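Local coordinates for afamin (Homo sapiens, PDB 6FAK), which carries hydrophobic molecules in body fluids, binds vitamin E and keeps lipidated Wnt proteins soluble and active, at residues 343-346 / 350-353; 353-358 / 482-487; 217-222 / 329-334. All coordinates share one frame; numbering follows the deposited sequence. Where two conformers were deposited one is given.

Contact 1 of 3, residues 343-346 / 350-353; sequences DLSI and LRIV
The flat guanidinium of R351 folds back toward S345, whose OG stands at a slant to its plane, 4.4 Å from NH2. That is too long for a bond, and the two groups are joined through D451, which takes a hydrogen bond from S345 OG and a salt bridge from R351 NH2; E348 adds a second carboxylate to the same NH2, while NH1 goes to the carbonyl of A483. Such a set of partners fixes the plane of the guanidinium, and the carboxylates of D451 and E348 probably balance the charge of this buried group. This is the N-cap of helix 346-363 in the second albumin repeat: S345 is the last residue before the helix, and its OG is also bonded to the backbone N of E348 in the first turn.

The first turn of the helix is closed by L350 N, which donates to I346 O at 3.1 Å, with an N-H...O angle of 160° and the donor in the carbonyl plane. The leucine side chain comes alongside the same oxygen, CG lying 3.3 Å from I346 O, and its CD1 is 4.2 Å from I346 CG2. This pair is partly exposed, faces helix 216-225 and lines a pocket that holds polyether, probably from the crystallisation liquor, I346 beside one molecule and L350 beside another.

A second, fully buried apolar touch lies further along. I352 has CG1 anti to its carbonyl carbon (chi1 -71°) and a stretched chi2 of 165°, which carries the terminal methyl out toward the loop. L344 meets it at about a right angle, with F333 and Y337 of helix 326-339 packed nearby, and the methyls CD1 of L344 and CD1 of I352 end 3.9 Å apart.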
# COMPACT_ATOMS: atom_id res chain seq x y z
N ASP A 343 -8.64 20.18 0.31
CA ASP A 343 -7.34 20.35 -0.38
C ASP A 343 -6.10 19.81 0.37
O ASP A 343 -4.98 19.86 -0.18
CB ASP A 343 -7.11 21.84 -0.70
CG ASP A 343 -7.24 22.77 0.52
OD1 ASP A 343 -8.15 22.61 1.42
OD2 ASP A 343 -6.45 23.73 0.55
N LEU A 344 -6.29 19.34 1.61
CA LEU A 344 -5.17 18.83 2.44
C LEU A 344 -5.06 17.33 2.35
O LEU A 344 -6.07 16.61 2.17
CB LEU A 344 -5.31 19.26 3.91
CG LEU A 344 -5.32 20.77 4.18
CD1 LEU A 344 -5.38 21.11 5.65
CD2 LEU A 344 -4.15 21.49 3.52
N SER A 345 -3.83 16.85 2.46
CA SER A 345 -3.56 15.42 2.55
C SER A 345 -3.98 14.86 3.91
O SER A 345 -4.10 15.57 4.86
CB SER A 345 -2.08 15.15 2.31
OG SER A 345 -1.29 15.52 3.42
N ILE A 346 -4.16 13.55 3.95
CA ILE A 346 -4.47 12.88 5.19
C ILE A 346 -3.34 13.05 6.22
O ILE A 346 -3.64 13.40 7.34
CB ILE A 346 -4.91 11.41 4.98
CG1 ILE A 346 -6.09 11.29 3.98
CG2 ILE A 346 -5.30 10.77 6.30
CD1 ILE A 346 -7.33 12.11 4.31
N LEU A 350 -3.55 14.96 9.97
CA LEU A 350 -3.13 14.34 11.22
C LEU A 350 -2.02 15.10 11.91
O LEU A 350 -1.99 15.12 13.12
CB LEU A 350 -2.70 12.88 11.01
CG LEU A 350 -3.82 12.07 10.34
CD1 LEU A 350 -3.27 10.68 10.01
CD2 LEU A 350 -5.06 12.00 11.18
N ARG A 351 -1.09 15.73 11.15
CA ARG A 351 -0.13 16.62 11.75
C ARG A 351 -0.82 17.82 12.47
O ARG A 351 -0.45 18.17 13.60
CB ARG A 351 0.92 17.12 10.72
CG ARG A 351 1.88 16.01 10.27
CD ARG A 351 2.98 16.59 9.42
NE ARG A 351 2.53 16.90 8.07
CZ ARG A 351 2.56 16.10 7.02
NH1 ARG A 351 2.91 14.83 7.13
NH2 ARG A 351 2.19 16.55 5.84
N ILE A 352 -1.82 18.39 11.82
CA ILE A 352 -2.61 19.47 12.37
C ILE A 352 -3.33 19.05 13.67
O ILE A 352 -3.32 19.80 14.66
CB ILE A 352 -3.56 20.09 11.28
CG1 ILE A 352 -2.66 20.86 10.31
CG2 ILE A 352 -4.63 21.00 11.91
CD1 ILE A 352 -3.33 21.23 9.02
N VAL A 353 -3.87 17.84 13.68
CA VAL A 353 -4.53 17.35 14.89
C VAL A 353 -3.51 17.26 16.04
O VAL A 353 -3.81 17.70 17.17
CB VAL A 353 -5.25 16.00 14.68
CG1 VAL A 353 -5.81 15.50 16.00
CG2 VAL A 353 -6.38 16.10 13.64

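Contact 2 of 3, residues 353-358 / 482-487; sequences VQIYKD and FAFRRP
F484 presents the edge of its ring to helix 346-363, and the neighbours Q354 and I355 meet that rim close to its plane. CE1 of F484 stands 4.2 Å from both CB and CG of Q354, so the aliphatic stem of the glutamine, not its amide, makes the touch. CZ of F484 comes 4.3 Å from CD1 of I355, whose terminal methyl reaches nearer than the start of its side chain. The amide of Q354 is turned about 60° from the ring plane.

F484 is the N-cap residue of the helix beginning at 485, and residues 482-485 form a type I beta turn closed by a weak R485 N to F482 O bond. The turn belongs to the third albumin repeat and the helix to the second, so the ring spans the seam between them, with R351 also packed against it.

Q354 has CG anti to its backbone N (chi1 -176°) and bends at chi2, which curls the amide along its own helix. In one of its two conformers, and so with some doubt, NE2 of Q354 donates to OD1 of D358, 2.8 Å away. The carboxylate is met on its syn side, 32° out of plane.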
# COMPACT_ATOMS: atom_id res chain seq x y z
N VAL A 353 -3.87 17.84 13.68
CA VAL A 353 -4.53 17.35 14.89
C VAL A 353 -3.51 17.26 16.04
O VAL A 353 -3.81 17.70 17.17
CB VAL A 353 -5.25 16.00 14.68
CG1 VAL A 353 -5.81 15.50 16.00
CG2 VAL A 353 -6.38 16.10 13.64
N GLN A 354 -2.32 16.73 15.76
CA GLN A 354 -1.29 16.62 16.79
C GLN A 354 -0.82 17.96 17.31
O GLN A 354 -0.58 18.14 18.53
CB GLN A 354 -0.09 15.84 16.24
CG GLN A 354 0.99 15.58 17.27
CD GLN A 354 0.47 14.69 18.39
OE1 GLN A 354 -0.07 13.60 18.11
NE2 GLN A 354 0.57 15.15 19.64
N ILE A 355 -0.58 18.88 16.39
CA ILE A 355 -0.21 20.25 16.76
C ILE A 355 -1.27 20.90 17.64
O ILE A 355 -0.93 21.57 18.60
CB ILE A 355 0.09 21.08 15.54
CG1 ILE A 355 1.45 20.62 15.00
CG2 ILE A 355 0.15 22.58 15.84
CD1 ILE A 355 1.68 21.06 13.59
N TYR A 356 -2.54 20.72 17.28
CA TYR A 356 -3.65 21.25 18.09
C TYR A 356 -3.62 20.63 19.50
O TYR A 356 -3.76 21.33 20.51
CB TYR A 356 -4.99 21.04 17.37
CG TYR A 356 -6.18 21.68 18.05
CD1 TYR A 356 -6.16 23.04 18.36
CD2 TYR A 356 -7.29 20.94 18.40
CE1 TYR A 356 -7.23 23.67 18.97
CE2 TYR A 356 -8.39 21.57 19.00
CZ TYR A 356 -8.33 22.93 19.31
OH TYR A 356 -9.39 23.57 19.98
N LYS A 357 -3.47 19.31 19.57
CA LYS A 357 -3.35 18.62 20.84
C LYS A 357 -2.17 19.10 21.72
O LYS A 357 -2.36 19.40 22.91
CB LYS A 357 -3.25 17.12 20.59
CG LYS A 357 -3.04 16.27 21.82
CD LYS A 357 -3.06 14.79 21.38
CE LYS A 357 -2.93 13.86 22.58
NZ LYS A 357 -2.84 12.44 22.13
N ASP A 358 -0.99 19.24 21.13
CA ASP A 358 0.19 19.81 21.82
C ASP A 358 -0.02 21.27 22.24
O ASP A 358 0.35 21.66 23.36
CB ASP A 358 1.47 19.69 20.96
CG ASP A 358 1.80 18.25 20.61
OD1 ASP A 358 1.26 17.32 21.30
OD2 ASP A 358 2.54 18.03 19.62
N PHE A 482 3.37 8.60 13.43
CA PHE A 482 2.81 8.31 12.15
C PHE A 482 2.70 9.52 11.24
O PHE A 482 3.15 9.51 10.11
CB PHE A 482 1.45 7.64 12.42
CG PHE A 482 0.75 7.25 11.21
CD1 PHE A 482 1.19 6.17 10.46
CD2 PHE A 482 -0.32 7.99 10.76
CE1 PHE A 482 0.55 5.80 9.29
CE2 PHE A 482 -0.97 7.64 9.60
CZ PHE A 482 -0.53 6.54 8.85
N ALA A 483 2.08 10.58 11.75
CA ALA A 483 1.85 11.78 10.95
C ALA A 483 3.13 12.50 10.50
O ALA A 483 3.17 13.07 9.45
CB ALA A 483 0.95 12.75 11.72
N PHE A 484 4.17 12.44 11.31
CA PHE A 484 5.46 13.10 11.04
C PHE A 484 6.54 12.14 10.49
O PHE A 484 7.71 12.51 10.39
CB PHE A 484 5.98 13.77 12.32
CG PHE A 484 5.18 14.99 12.70
CD1 PHE A 484 4.08 14.89 13.51
CD2 PHE A 484 5.48 16.23 12.13
CE1 PHE A 484 3.31 16.01 13.82
CE2 PHE A 484 4.70 17.34 12.43
CZ PHE A 484 3.62 17.23 13.30
N ARG A 485 6.12 10.96 10.07
CA ARG A 485 7.05 9.99 9.48
C ARG A 485 7.77 10.49 8.19
O ARG A 485 8.97 10.33 8.05
CB ARG A 485 6.29 8.67 9.23
CG ARG A 485 7.15 7.59 8.65
CD ARG A 485 6.64 6.23 9.12
NE ARG A 485 5.33 5.95 8.58
CZ ARG A 485 4.59 4.86 8.83
NH1 ARG A 485 5.02 3.93 9.71
NH2 ARG A 485 3.45 4.72 8.22
N ARG A 486 7.03 11.08 7.24
CA ARG A 486 7.65 11.59 6.02
C ARG A 486 8.66 12.74 6.33
O ARG A 486 9.81 12.65 5.93
CB ARG A 486 6.61 11.95 4.95
CG ARG A 486 7.18 12.11 3.52
CD ARG A 486 6.13 12.66 2.55
NE ARG A 486 6.76 13.19 1.34
CZ ARG A 486 6.38 14.22 0.60
NH1 ARG A 486 5.26 14.88 0.87
NH2 ARG A 486 7.07 14.56 -0.47
N PRO A 487 8.25 13.78 7.07
CA PRO A 487 9.26 14.76 7.54
C PRO A 487 10.50 14.18 8.26
O PRO A 487 11.60 14.67 8.06
CB PRO A 487 8.48 15.67 8.47
CG PRO A 487 7.05 15.54 8.03
CD PRO A 487 6.87 14.19 7.42

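Contact 3 of 3, residues 217-222 / 329-334; sequences IYIAIL and FFAKFT
This is a buried, largely apolar helix-to-helix contact, carried by methyl groups, inside the second albumin domain, where helix 216-225 lies beside helix 326-339. The two short segments run in nearly the same direction, 29° apart, with their axes 9.6 Å from each other, and the alanines A220 and A331 lie at the interface. Residues 217-222 fall within the region that forms the binding pocket for hydrophobic ligands, while I219 among them points toward helix 326-339.

I219 fills the interface with both of its branches. Its CD1 arm rests on A331, 3.7 Å from CB, while the other methyl, CG2, meets CG2 of T334 at 3.8 Å, the side chains of I219 and T334 crossing at about a right angle. The T334 methyl lies further against A220, 4.1 Å from its backbone N and 4.2 Å from its CB. With a serine in place of T334, the lost methyl would probably leave a gap between I219 and A220.

At chi1 -55° the T334 methyl is anti to the backbone N and faces I219, while OG1 sits beside that N and bonds back to the preceding turn. There F330 O receives T334 N at 2.9 Å and T334 OG1 at 2.7 Å, from opposite faces of the carbonyl plane.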
# COMPACT_ATOMS: atom_id res chain seq x y z
N ILE A 217 -7.33 8.39 11.12
CA ILE A 217 -7.22 8.28 9.68
C ILE A 217 -8.60 8.18 9.04
O ILE A 217 -8.84 8.83 8.05
CB ILE A 217 -6.39 7.04 9.23
CG1 ILE A 217 -4.95 7.21 9.63
CG2 ILE A 217 -6.48 6.82 7.70
CD1 ILE A 217 -4.13 5.96 9.34
N TYR A 218 -9.50 7.35 9.59
CA TYR A 218 -10.80 7.12 9.00
C TYR A 218 -11.70 8.34 9.21
O TYR A 218 -12.55 8.67 8.36
CB TYR A 218 -11.49 5.82 9.52
CG TYR A 218 -10.59 4.62 9.88
CD1 TYR A 218 -9.65 4.13 8.96
CD2 TYR A 218 -10.75 3.93 11.09
CE1 TYR A 218 -8.83 3.03 9.30
CE2 TYR A 218 -9.98 2.82 11.41
CZ TYR A 218 -9.00 2.37 10.53
OH TYR A 218 -8.18 1.30 10.88
N ILE A 219 -11.56 9.00 10.35
CA ILE A 219 -12.33 10.23 10.57
C ILE A 219 -11.93 11.23 9.52
O ILE A 219 -12.80 11.88 8.88
CB ILE A 219 -12.13 10.85 11.98
CG1 ILE A 219 -12.69 9.93 13.09
CG2 ILE A 219 -12.81 12.23 12.05
CD1 ILE A 219 -12.12 10.22 14.47
N ALA A 220 -10.62 11.38 9.30
CA ALA A 220 -10.16 12.39 8.34
C ALA A 220 -10.63 12.08 6.93
O ALA A 220 -11.14 12.95 6.29
CB ALA A 220 -8.65 12.58 8.38
N ILE A 221 -10.49 10.82 6.46
CA ILE A 221 -10.87 10.43 5.09
C ILE A 221 -12.38 10.52 4.87
O ILE A 221 -12.85 11.05 3.84
CB ILE A 221 -10.43 8.98 4.75
CG1 ILE A 221 -8.91 8.89 4.63
CG2 ILE A 221 -11.06 8.49 3.43
CD1 ILE A 221 -8.39 7.45 4.67
N LEU A 222 -13.15 9.94 5.80
CA LEU A 222 -14.63 9.97 5.66
C LEU A 222 -15.24 11.40 5.73
O LEU A 222 -16.25 11.72 5.06
CB LEU A 222 -15.24 9.02 6.67
CG LEU A 222 -14.86 7.52 6.54
CD1 LEU A 222 -15.36 6.71 7.70
CD2 LEU A 222 -15.47 6.97 5.24
N PHE A 329 -13.44 15.00 21.79
CA PHE A 329 -13.17 16.39 21.46
C PHE A 329 -12.23 16.48 20.22
O PHE A 329 -12.46 17.24 19.30
CB PHE A 329 -12.48 17.05 22.67
CG PHE A 329 -11.96 18.42 22.39
CD1 PHE A 329 -12.81 19.50 22.40
CD2 PHE A 329 -10.64 18.62 22.11
CE1 PHE A 329 -12.35 20.77 22.08
CE2 PHE A 329 -10.16 19.89 21.79
CZ PHE A 329 -11.03 20.95 21.78
N PHE A 330 -11.11 15.73 20.25
CA PHE A 330 -10.20 15.68 19.07
C PHE A 330 -10.80 15.00 17.81
O PHE A 330 -10.46 15.39 16.68
CB PHE A 330 -8.81 15.13 19.46
CG PHE A 330 -8.03 16.04 20.38
CD1 PHE A 330 -7.65 17.30 19.97
CD2 PHE A 330 -7.69 15.64 21.68
CE1 PHE A 330 -6.99 18.17 20.84
CE2 PHE A 330 -7.03 16.48 22.54
CZ PHE A 330 -6.69 17.76 22.13
N ALA A 331 -11.63 14.00 18.00
CA ALA A 331 -12.41 13.45 16.87
C ALA A 331 -13.30 14.50 16.20
O ALA A 331 -13.34 14.59 14.97
CB ALA A 331 -13.26 12.25 17.31
N LYS A 332 -14.00 15.30 17.02
CA LYS A 332 -14.81 16.38 16.50
C LYS A 332 -13.97 17.46 15.79
O LYS A 332 -14.36 17.98 14.74
CB LYS A 332 -15.66 17.04 17.59
CG LYS A 332 -16.81 17.82 16.98
CD LYS A 332 -17.84 18.24 17.99
CE LYS A 332 -19.18 18.62 17.30
NZ LYS A 332 -19.07 19.26 15.96
N PHE A 333 -12.83 17.82 16.37
CA PHE A 333 -11.90 18.73 15.69
C PHE A 333 -11.46 18.16 14.32
O PHE A 333 -11.51 18.85 13.31
CB PHE A 333 -10.66 19.03 16.54
CG PHE A 333 -9.63 19.84 15.79
CD1 PHE A 333 -9.82 21.19 15.58
CD2 PHE A 333 -8.51 19.20 15.22
CE1 PHE A 333 -8.89 21.92 14.85
CE2 PHE A 333 -7.57 19.92 14.51
CZ PHE A 333 -7.75 21.28 14.31
N THR A 334 -11.12 16.88 14.31
CA THR A 334 -10.63 16.24 13.11
C THR A 334 -11.76 16.27 12.02
O THR A 334 -11.53 16.65 10.88
CB THR A 334 -10.14 14.81 13.39
OG1 THR A 334 -9.14 14.78 14.44
CG2 THR A 334 -9.61 14.20 12.10

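Contacts 1 and 2 use successive turns of helix 346-363 and share V353, while contact 3 joins two other helices of the same domain packed against it; V353 CG2 packs against T334 OG1 at 3.2 Å, where the contacts meet. Contact 3 is core, and largely apolar. Contact 1 is also mostly buried but mixed, with cap and salt-bridge partners on one side and methyls on another. Contact 2 is the surface member, small and loose, and alone bridges the second and third albumin ranges. R351 serves both contacts 1 and 2, packing its CD against F484 CE2 at 3.5 Å.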